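Local coordinates for protein 2-dehydro-3-deoxyphosphogluconate aldolase (Vibrio fischeri, PDB 3NZR) that is an enzyme named as an aldolase, of the KDGP aldolase family in the TIM-barrel clan, at residues F164-A176 with G193-A207. Sequence-based numbering, arbitrary orientation.
Sequences FPMGGLETREEFA and GGIDLENYEEIMQIA. With MG (magnesium ion), chain F.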
loop_
_atom_site.group_PDB
_atom_site.type_symbol
_atom_site.label_atom_id
_atom_site.label_comp_id
_atom_site.label_asym_id
_atom_site.label_seq_id
_atom_site.Cartn_x
_atom_site.Cartn_y
_atom_site.Cartn_z
ATOM N N PHE A 164 -15.129 -5.822 7.584
ATOM C CA PHE A 164 -15.199 -6.060 9.029
ATOM C C PHE A 164 -15.181 -4.726 9.737
ATOM O O PHE A 164 -14.428 -3.809 9.293
ATOM C CB PHE A 164 -13.981 -6.862 9.447
ATOM C CG PHE A 164 -13.825 -7.058 10.908
ATOM C CD1 PHE A 164 -14.360 -8.190 11.547
ATOM C CD2 PHE A 164 -13.073 -6.160 11.651
ATOM C CE1 PHE A 164 -14.195 -8.359 12.916
ATOM C CE2 PHE A 164 -12.890 -6.336 13.020
ATOM C CZ PHE A 164 -13.438 -7.413 13.655
ATOM N N PRO A 165 -15.910 -4.628 10.863
ATOM C CA PRO A 165 -16.844 -5.600 11.437
ATOM C C PRO A 165 -18.261 -5.509 10.871
ATOM O O PRO A 165 -18.848 -4.443 10.849
ATOM C CB PRO A 165 -16.870 -5.247 12.921
ATOM C CG PRO A 165 -16.634 -3.799 12.974
ATOM C CD PRO A 165 -15.666 -3.499 11.790
HETATM N N MSE A 166 -18.823 -6.652 10.481
HETATM C CA MSE A 166 -20.095 -6.621 9.803
HETATM C C MSE A 166 -21.277 -6.590 10.763
HETATM O O MSE A 166 -22.377 -6.208 10.388
HETATM C CB MSE A 166 -20.181 -7.823 8.927
HETATM C CG MSE A 166 -21.129 -7.735 7.822
HETATM SE SE MSE A 166 -20.593 -9.159 6.519
HETATM C CE MSE A 166 -21.284 -10.672 7.511
ATOM N N GLY A 167 -21.037 -6.980 12.004
ATOM C CA GLY A 167 -22.098 -7.199 12.968
ATOM C C GLY A 167 -23.222 -8.064 12.433
ATOM O O GLY A 167 -24.392 -7.740 12.685
ATOM N N GLY A 168 -22.890 -9.137 11.680
ATOM C CA GLY A 168 -23.903 -10.052 11.175
ATOM C C GLY A 168 -24.776 -9.444 10.120
ATOM O O GLY A 168 -24.276 -9.092 9.031
ATOM N N LEU A 169 -26.072 -9.294 10.406
ATOM C CA LEU A 169 -26.977 -8.648 9.452
ATOM C C LEU A 169 -27.229 -7.148 9.760
ATOM O O LEU A 169 -27.988 -6.486 9.059
ATOM C CB LEU A 169 -28.264 -9.416 9.317
ATOM C CG LEU A 169 -28.254 -10.707 8.494
ATOM C CD1 LEU A 169 -29.554 -11.479 8.643
ATOM C CD2 LEU A 169 -27.970 -10.394 7.017
ATOM N N GLU A 170 -26.574 -6.608 10.770
ATOM C CA GLU A 170 -26.727 -5.168 11.135
ATOM C C GLU A 170 -26.257 -4.184 10.058
ATOM O O GLU A 170 -26.682 -3.025 10.058
ATOM C CB GLU A 170 -26.007 -4.822 12.461
ATOM C CG GLU A 170 -26.717 -5.401 13.716
ATOM C CD GLU A 170 -25.787 -5.682 14.897
ATOM O OE1 GLU A 170 -26.148 -6.554 15.744
ATOM O OE2 GLU A 170 -24.709 -5.048 14.980
ATOM N N THR A 171 -25.367 -4.616 9.168
ATOM C CA THR A 171 -24.883 -3.728 8.111
ATOM C C THR A 171 -25.300 -4.276 6.728
ATOM O O THR A 171 -24.655 -4.024 5.735
ATOM C CB THR A 171 -23.354 -3.495 8.223
ATOM O OG1 THR A 171 -22.678 -4.724 8.014
ATOM C CG2 THR A 171 -22.995 -3.008 9.583
ATOM N N ARG A 172 -26.429 -4.979 6.700
ATOM C CA ARG A 172 -26.995 -5.580 5.494
ATOM C C ARG A 172 -26.900 -4.732 4.199
ATOM O O ARG A 172 -26.450 -5.213 3.153
ATOM C CB ARG A 172 -28.458 -5.891 5.784
ATOM C CG ARG A 172 -29.178 -6.504 4.650
ATOM C CD ARG A 172 -30.643 -6.358 4.861
ATOM N NE ARG A 172 -31.092 -6.909 6.143
ATOM C CZ ARG A 172 -31.393 -8.187 6.356
ATOM N NH1 ARG A 172 -31.250 -9.079 5.377
ATOM N NH2 ARG A 172 -31.835 -8.571 7.550
ATOM N N GLU A 173 -27.355 -3.486 4.282
ATOM C CA GLU A 173 -27.439 -2.589 3.127
ATOM C C GLU A 173 -26.066 -2.094 2.706
ATOM O O GLU A 173 -25.808 -2.007 1.514
ATOM C CB GLU A 173 -28.377 -1.402 3.380
ATOM C CG GLU A 173 -29.849 -1.813 3.766
ATOM C CD GLU A 173 -30.088 -2.067 5.298
ATOM O OE1 GLU A 173 -29.113 -2.065 6.129
ATOM O OE2 GLU A 173 -31.291 -2.284 5.664
ATOM N N GLU A 174 -25.188 -1.760 3.660
ATOM C CA GLU A 174 -23.816 -1.419 3.298
ATOM C C GLU A 174 -23.124 -2.632 2.646
ATOM O O GLU A 174 -22.412 -2.480 1.674
ATOM C CB GLU A 174 -23.037 -0.980 4.498
ATOM C CG GLU A 174 -23.465 0.368 5.037
ATOM C CD GLU A 174 -22.490 0.860 6.093
ATOM O OE1 GLU A 174 -21.318 1.120 5.710
ATOM O OE2 GLU A 174 -22.883 0.920 7.280
ATOM N N PHE A 175 -23.367 -3.817 3.192
ATOM C CA PHE A 175 -22.736 -5.040 2.725
ATOM C C PHE A 175 -23.204 -5.360 1.347
ATOM O O PHE A 175 -22.409 -5.695 0.489
ATOM C CB PHE A 175 -23.056 -6.213 3.664
ATOM C CG PHE A 175 -22.532 -7.551 3.198
ATOM C CD1 PHE A 175 -21.157 -7.792 3.111
ATOM C CD2 PHE A 175 -23.388 -8.594 2.900
ATOM C CE1 PHE A 175 -20.687 -9.011 2.727
ATOM C CE2 PHE A 175 -22.889 -9.866 2.524
ATOM C CZ PHE A 175 -21.523 -10.065 2.456
ATOM N N ALA A 176 -24.526 -5.295 1.121
ATOM C CA ALA A 176 -25.054 -5.535 -0.206
ATOM C C ALA A 176 -24.377 -4.639 -1.258
ATOM O O ALA A 176 -24.118 -5.098 -2.357
ATOM C CB ALA A 176 -26.579 -5.349 -0.246
ATOM N N GLY A 193 -17.390 -10.992 10.899
ATOM C CA GLY A 193 -17.896 -10.365 12.096
ATOM C C GLY A 193 -19.349 -10.703 12.336
ATOM O O GLY A 193 -20.196 -10.277 11.535
ATOM N N GLY A 194 -19.624 -11.509 13.362
ATOM C CA GLY A 194 -21.020 -11.804 13.752
ATOM C C GLY A 194 -21.719 -12.837 12.912
ATOM O O GLY A 194 -22.957 -12.927 12.901
ATOM N N ILE A 195 -20.969 -13.637 12.171
ATOM C CA ILE A 195 -21.594 -14.647 11.365
ATOM C C ILE A 195 -21.776 -15.860 12.252
ATOM O O ILE A 195 -20.848 -16.281 12.986
ATOM C CB ILE A 195 -20.768 -15.036 10.154
ATOM C CG1 ILE A 195 -20.542 -13.847 9.208
ATOM C CG2 ILE A 195 -21.344 -16.272 9.441
ATOM C CD1 ILE A 195 -19.746 -14.328 7.972
ATOM N N ASP A 196 -23.011 -16.390 12.236
ATOM C CA ASP A 196 -23.289 -17.616 12.993
ATOM C C ASP A 196 -24.123 -18.565 12.152
ATOM O O ASP A 196 -24.468 -18.220 11.061
ATOM C CB ASP A 196 -23.855 -17.313 14.395
ATOM C CG ASP A 196 -25.251 -16.605 14.404
ATOM O OD1 ASP A 196 -26.026 -16.667 13.423
ATOM O OD2 ASP A 196 -25.548 -15.968 15.452
ATOM N N LEU A 197 -24.427 -19.779 12.630
ATOM C CA LEU A 197 -25.191 -20.743 11.839
ATOM C C LEU A 197 -26.583 -20.291 11.481
ATOM O O LEU A 197 -27.194 -20.839 10.568
ATOM C CB LEU A 197 -25.321 -22.104 12.559
ATOM C CG LEU A 197 -24.056 -22.859 12.930
ATOM C CD1 LEU A 197 -24.404 -24.281 13.411
ATOM C CD2 LEU A 197 -23.129 -22.932 11.718
ATOM N N GLU A 198 -27.115 -19.318 12.187
ATOM C CA GLU A 198 -28.504 -18.920 11.942
ATOM C C GLU A 198 -28.594 -17.825 10.910
ATOM O O GLU A 198 -29.605 -17.707 10.266
ATOM C CB GLU A 198 -29.179 -18.434 13.244
ATOM C CG GLU A 198 -29.433 -19.554 14.216
ATOM C CD GLU A 198 -28.182 -19.972 14.942
ATOM O OE1 GLU A 198 -27.216 -19.154 15.124
ATOM O OE2 GLU A 198 -28.178 -21.144 15.327
ATOM N N ASN A 199 -27.536 -17.018 10.765
ATOM C CA ASN A 199 -27.542 -15.973 9.724
ATOM C C ASN A 199 -26.621 -16.235 8.511
ATOM O O ASN A 199 -26.554 -15.417 7.630
ATOM C CB ASN A 199 -27.218 -14.592 10.317
ATOM C CG ASN A 199 -25.827 -14.518 10.934
ATOM O OD1 ASN A 199 -24.905 -15.296 10.597
ATOM N ND2 ASN A 199 -25.670 -13.577 11.861
ATOM N N TYR A 200 -25.909 -17.347 8.503
ATOM C CA TYR A 200 -24.923 -17.675 7.458
ATOM C C TYR A 200 -25.628 -17.687 6.112
ATOM O O TYR A 200 -25.180 -17.105 5.146
ATOM C CB TYR A 200 -24.310 -19.078 7.686
ATOM C CG TYR A 200 -23.355 -19.497 6.632
ATOM C CD1 TYR A 200 -22.072 -18.867 6.514
ATOM C CD2 TYR A 200 -23.668 -20.506 5.752
ATOM C CE1 TYR A 200 -21.176 -19.284 5.554
ATOM C CE2 TYR A 200 -22.793 -20.905 4.762
ATOM C CZ TYR A 200 -21.536 -20.293 4.650
ATOM O OH TYR A 200 -20.662 -20.725 3.667
ATOM N N GLU A 201 -26.722 -18.387 6.038
ATOM C CA GLU A 201 -27.401 -18.502 4.744
ATOM C C GLU A 201 -27.828 -17.148 4.176
ATOM O O GLU A 201 -27.571 -16.869 3.025
ATOM C CB GLU A 201 -28.553 -19.497 4.812
ATOM C CG GLU A 201 -28.049 -20.951 4.877
ATOM C CD GLU A 201 -29.054 -21.964 5.506
ATOM O OE1 GLU A 201 -29.228 -23.035 4.908
ATOM O OE2 GLU A 201 -29.623 -21.714 6.602
ATOM N N GLU A 202 -28.437 -16.306 4.988
ATOM C CA GLU A 202 -28.964 -15.037 4.490
ATOM C C GLU A 202 -27.829 -14.087 4.083
ATOM O O GLU A 202 -27.951 -13.380 3.120
ATOM C CB GLU A 202 -29.858 -14.362 5.534
ATOM C CG GLU A 202 -30.877 -13.407 4.947
ATOM C CD GLU A 202 -31.792 -12.797 6.008
ATOM O OE1 GLU A 202 -32.066 -13.456 7.027
ATOM O OE2 GLU A 202 -32.242 -11.642 5.818
ATOM N N ILE A 203 -26.737 -14.113 4.831
ATOM C CA ILE A 203 -25.557 -13.295 4.516
ATOM C C ILE A 203 -24.910 -13.781 3.229
ATOM O O ILE A 203 -24.568 -12.937 2.353
ATOM C CB ILE A 203 -24.557 -13.333 5.664
ATOM C CG1 ILE A 203 -25.118 -12.597 6.875
ATOM C CG2 ILE A 203 -23.183 -12.753 5.267
ATOM C CD1 ILE A 203 -24.293 -12.817 8.127
HETATM N N MSE A 204 -24.665 -15.103 3.111
HETATM C CA MSE A 204 -24.075 -15.644 1.852
HETATM C C MSE A 204 -25.024 -15.357 0.655
HETATM O O MSE A 204 -24.572 -14.929 -0.407
HETATM C CB MSE A 204 -23.833 -17.151 1.915
HETATM C CG MSE A 204 -22.796 -17.573 2.913
HETATM SE SE MSE A 204 -21.077 -16.662 2.480
HETATM C CE MSE A 204 -20.697 -17.750 0.912
ATOM N N GLN A 205 -26.336 -15.562 0.841
ATOM C CA GLN A 205 -27.251 -15.286 -0.283
ATOM C C GLN A 205 -27.104 -13.880 -0.810
ATOM O O GLN A 205 -27.388 -13.646 -1.939
ATOM C CB GLN A 205 -28.712 -15.540 0.086
ATOM C CG GLN A 205 -29.665 -15.742 -1.087
ATOM C CD GLN A 205 -29.236 -16.910 -1.930
ATOM O OE1 GLN A 205 -28.836 -16.750 -3.087
ATOM N NE2 GLN A 205 -29.308 -18.104 -1.346
ATOM N N ILE A 206 -26.700 -12.921 0.010
ATOM C CA ILE A 206 -26.579 -11.542 -0.470
ATOM C C ILE A 206 -25.427 -11.434 -1.463
ATOM O O ILE A 206 -25.553 -10.842 -2.506
ATOM C CB ILE A 206 -26.343 -10.547 0.680
ATOM C CG1 ILE A 206 -27.592 -10.485 1.540
ATOM C CG2 ILE A 206 -25.958 -9.165 0.126
ATOM C CD1 ILE A 206 -27.434 -9.845 2.827
ATOM N N ALA A 207 -24.304 -12.038 -1.120
ATOM C CA ALA A 207 -23.105 -11.980 -1.922
ATOM C C ALA A 207 -23.260 -12.851 -3.147
ATOM O O ALA A 207 -22.794 -12.516 -4.204
ATOM C CB ALA A 207 -21.889 -12.471 -1.063
HETATM MG MG MG F . -27.307 -14.950 16.083
HETATM O O HOH W 1 -27.852 -14.891 14.118
HETATM O O HOH W 2 -28.197 -16.987 16.523
HETATM O O HOH W 3 -26.899 -15.026 18.035
HETATM O O HOH W 4 -29.207 -14.165 16.730
HETATM O O HOH W 5 -26.490 -13.244 15.967
#
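M166, a selenomethionine, meets I203 end to end, its CE lying 3.6 Å from I203 CG2 and also touching CG1 of I195. The side chain of M166 bends at chi3 (76°), which turns CE toward I203 and I195, while SE lies over one face of the F175 ring, offset toward the rim. F175 turns the edge of that ring to the other helix: the carbonyl O of I203 lies in the ring plane at its edge, 3.5 Å from F175 CE2, while CD2 packs obliquely on CG2 of I206. That methyl also rests on A176. L169 closes the apolar patch, with CD2 3.6 Å from I203 CG1; its side chain crosses that of E202 at about a right angle, CD1 against OE1.

The flanking loops join through backbone. G168 N donates to G193 O (2.9 Å), and CA of G168 packs 3.5 Å from G194 O. That carbonyl in turn accepts an in-plane bond from N199 ND2, which ties the loop to the start of helix 200-209. Beyond it D196 OD1 accepts from E198 N, an Asx turn, and from N199 N, which extends it to an Asx motif, while OD2 binds a magnesium ion at 2.1 Å, five waters completing the shell.

At the outer edge, R172 NH1 forms a salt bridge with E202 OE2 (2.8 Å), nearly straight and in the guanidinium plane but on the anti side of the carboxylate and 35° out of its plane. L169 CD2 lies on one face of the guanidinium.

The contact joins neighbouring helices 172-184 and 200-209 of the barrel and the loops leading into them, with F175 and M166 also touching strand 188-191. Its chemistry is graded, from buried apolar packing to a single charge pair between R172 and the solvent-exposed E202, whose strength is probably modest, since water can compete and the carboxylate is met anti and out of plane.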